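Local coordinates for beta-phosphoglucomutase (Bacteroides vulgatus, PDB 3DV9), which probably interconverts beta-glucose 1-phosphate and glucose 6-phosphate, as a putative magnesium-dependent beta-phosphoglucomutase of the haloacid dehalogenase superfamily, at residues 63-67 with 190-194. Residues are numbered along the deposited sequence; the frame is centred on the assembly and turned at random.
Sequences MHEGR and NAPLG. With MG (magnesium ion), chain B.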
loop_
_atom_site.group_PDB
_atom_site.type_symbol
_atom_site.label_atom_id
_atom_site.label_comp_id
_atom_site.label_asym_id
_atom_site.label_seq_id
_atom_site.Cartn_x
_atom_site.Cartn_y
_atom_site.Cartn_z
HETATM N N MSE A 63 -5.699 11.114 2.207
HETATM C CA MSE A 63 -4.939 11.081 3.461
HETATM C C MSE A 63 -5.191 9.798 4.256
HETATM O O MSE A 63 -4.236 9.249 4.841
HETATM C CB MSE A 63 -5.246 12.316 4.308
HETATM C CG MSE A 63 -4.652 13.598 3.667
HETATM SE SE MSE A 63 -2.724 13.616 3.661
HETATM C CE MSE A 63 -2.375 13.304 5.551
ATOM N N HIS A 64 -6.438 9.317 4.223
ATOM C CA HIS A 64 -6.863 8.073 4.902
ATOM C C HIS A 64 -6.670 6.784 4.065
ATOM O O HIS A 64 -7.037 5.690 4.513
ATOM C CB HIS A 64 -8.310 8.163 5.412
ATOM C CG HIS A 64 -8.506 9.212 6.462
ATOM N ND1 HIS A 64 -7.755 9.254 7.616
ATOM C CD2 HIS A 64 -9.346 10.272 6.519
ATOM C CE1 HIS A 64 -8.115 10.304 8.332
ATOM N NE2 HIS A 64 -9.095 10.925 7.698
ATOM N N GLU A 65 -6.047 6.906 2.883
ATOM C CA GLU A 65 -5.761 5.738 2.043
ATOM C C GLU A 65 -5.078 4.623 2.848
ATOM O O GLU A 65 -4.068 4.848 3.495
ATOM C CB GLU A 65 -4.882 6.129 0.846
ATOM C CG GLU A 65 -4.568 4.936 -0.042
ATOM C CD GLU A 65 -3.866 5.336 -1.333
ATOM O OE1 GLU A 65 -3.847 6.540 -1.696
ATOM O OE2 GLU A 65 -3.329 4.422 -1.945
ATOM N N GLY A 66 -5.640 3.408 2.797
ATOM C CA GLY A 66 -5.141 2.287 3.573
ATOM C C GLY A 66 -5.833 1.991 4.887
ATOM O O GLY A 66 -5.723 0.882 5.421
ATOM N N ARG A 67 -6.513 2.982 5.441
ATOM C CA ARG A 67 -7.137 2.866 6.765
ATOM C C ARG A 67 -8.388 1.980 6.621
ATOM O O ARG A 67 -9.066 2.040 5.593
ATOM C CB ARG A 67 -7.537 4.281 7.193
ATOM C CG ARG A 67 -7.728 4.490 8.656
ATOM C CD ARG A 67 -8.128 5.925 8.923
ATOM N NE ARG A 67 -7.009 6.810 9.272
ATOM C CZ ARG A 67 -6.197 6.626 10.312
ATOM N NH1 ARG A 67 -6.337 5.568 11.098
ATOM N NH2 ARG A 67 -5.228 7.489 10.557
ATOM N N ASN A 190 2.276 3.865 -1.608
ATOM C CA ASN A 190 2.028 5.184 -2.250
ATOM C C ASN A 190 1.320 6.177 -1.323
ATOM O O ASN A 190 1.079 7.304 -1.743
ATOM C CB ASN A 190 1.171 5.018 -3.517
ATOM C CG ASN A 190 -0.247 4.566 -3.181
ATOM O OD1 ASN A 190 -0.430 3.632 -2.410
ATOM N ND2 ASN A 190 -1.232 5.280 -3.664
ATOM N N ALA A 191 0.988 5.760 -0.096
ATOM C CA ALA A 191 0.186 6.611 0.794
ATOM C C ALA A 191 0.873 6.785 2.156
ATOM O O ALA A 191 1.596 5.908 2.577
ATOM C CB ALA A 191 -1.171 6.000 0.995
ATOM N N PRO A 192 0.634 7.923 2.828
ATOM C CA PRO A 192 1.362 8.162 4.065
ATOM C C PRO A 192 1.076 7.074 5.102
ATOM O O PRO A 192 1.985 6.644 5.789
ATOM C CB PRO A 192 0.818 9.522 4.564
ATOM C CG PRO A 192 -0.418 9.752 3.804
ATOM C CD PRO A 192 -0.210 9.071 2.464
ATOM N N LEU A 193 -0.173 6.650 5.266
ATOM C CA LEU A 193 -0.451 5.649 6.332
ATOM C C LEU A 193 0.135 4.267 5.993
ATOM O O LEU A 193 0.544 3.523 6.890
ATOM C CB LEU A 193 -1.947 5.504 6.585
ATOM C CG LEU A 193 -2.646 6.759 7.127
ATOM C CD1 LEU A 193 -4.138 6.530 7.152
ATOM C CD2 LEU A 193 -2.121 7.150 8.491
ATOM N N GLY A 194 0.238 3.983 4.693
ATOM C CA GLY A 194 0.898 2.760 4.171
ATOM C C GLY A 194 2.403 2.785 4.445
ATOM O O GLY A 194 2.967 1.802 4.924
HETATM MG MG MG B . -2.344 2.608 -1.707
HETATM O O HOH W 1 -2.603 7.281 3.812
HETATM O O HOH W 2 -1.520 2.725 0.543
HETATM O O HOH W 3 -3.740 1.687 -0.429
#
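Glu65 reaches past Ala191 to share a magnesium ion with Asn190. Its CB lies 3.7 Å from Ala191 CB, and CG and CD continue alongside that methyl, a side chain short enough to let the glutamate pass. With CG anti to the backbone N (chi1 180°) and the chain extended beyond it, the carboxylate is carried out to the metal. There OE2 does double work: it binds the magnesium ion at 2.1 Å and, on its syn side, accepts a hydrogen bond from Asn190 ND2 (2.8 Å). OE1, 3.5 Å from Asn190 ND2, bonds neither to it nor to the metal. An asparagine suits position 190 because its amide offers both functions, OD1 ligating the metal at 2.3 Å while ND2 steadies the carboxylate, whose plane is turned 59° from the amide. Asp29 OD2 and the backbone O of Asp31, in a DxD pattern at the end of strand 25-29, also bind the ion, as do two waters. This is the magnesium centre of a haloacid dehalogenase-type Rossmannoid fold, Asn190 following the neighbouring parallel strand 185-189 and Glu65 coming from the loop between helices 58-63 and 69-81. Away from the metal, a water donates to Met63 O and Glu65 O and accepts from Leu193 N, in the first turn of helix 192-200. Gly66 meets the positive phi of the type II turn from His64 to Arg67, where any side chain would run into Glu65 O. Arg67 lays one guanidinium face over Leu193 CD1, 3.6 Å from NE, and NE also donates to His64 ND1 (3.0 Å), lying near the guanidinium plane. An alanine here is likely to leave His64 ND1 without its donor and the Leu193 methyls without their flat cover. Beyond them, Pro166 touches both Arg67 and Leu193.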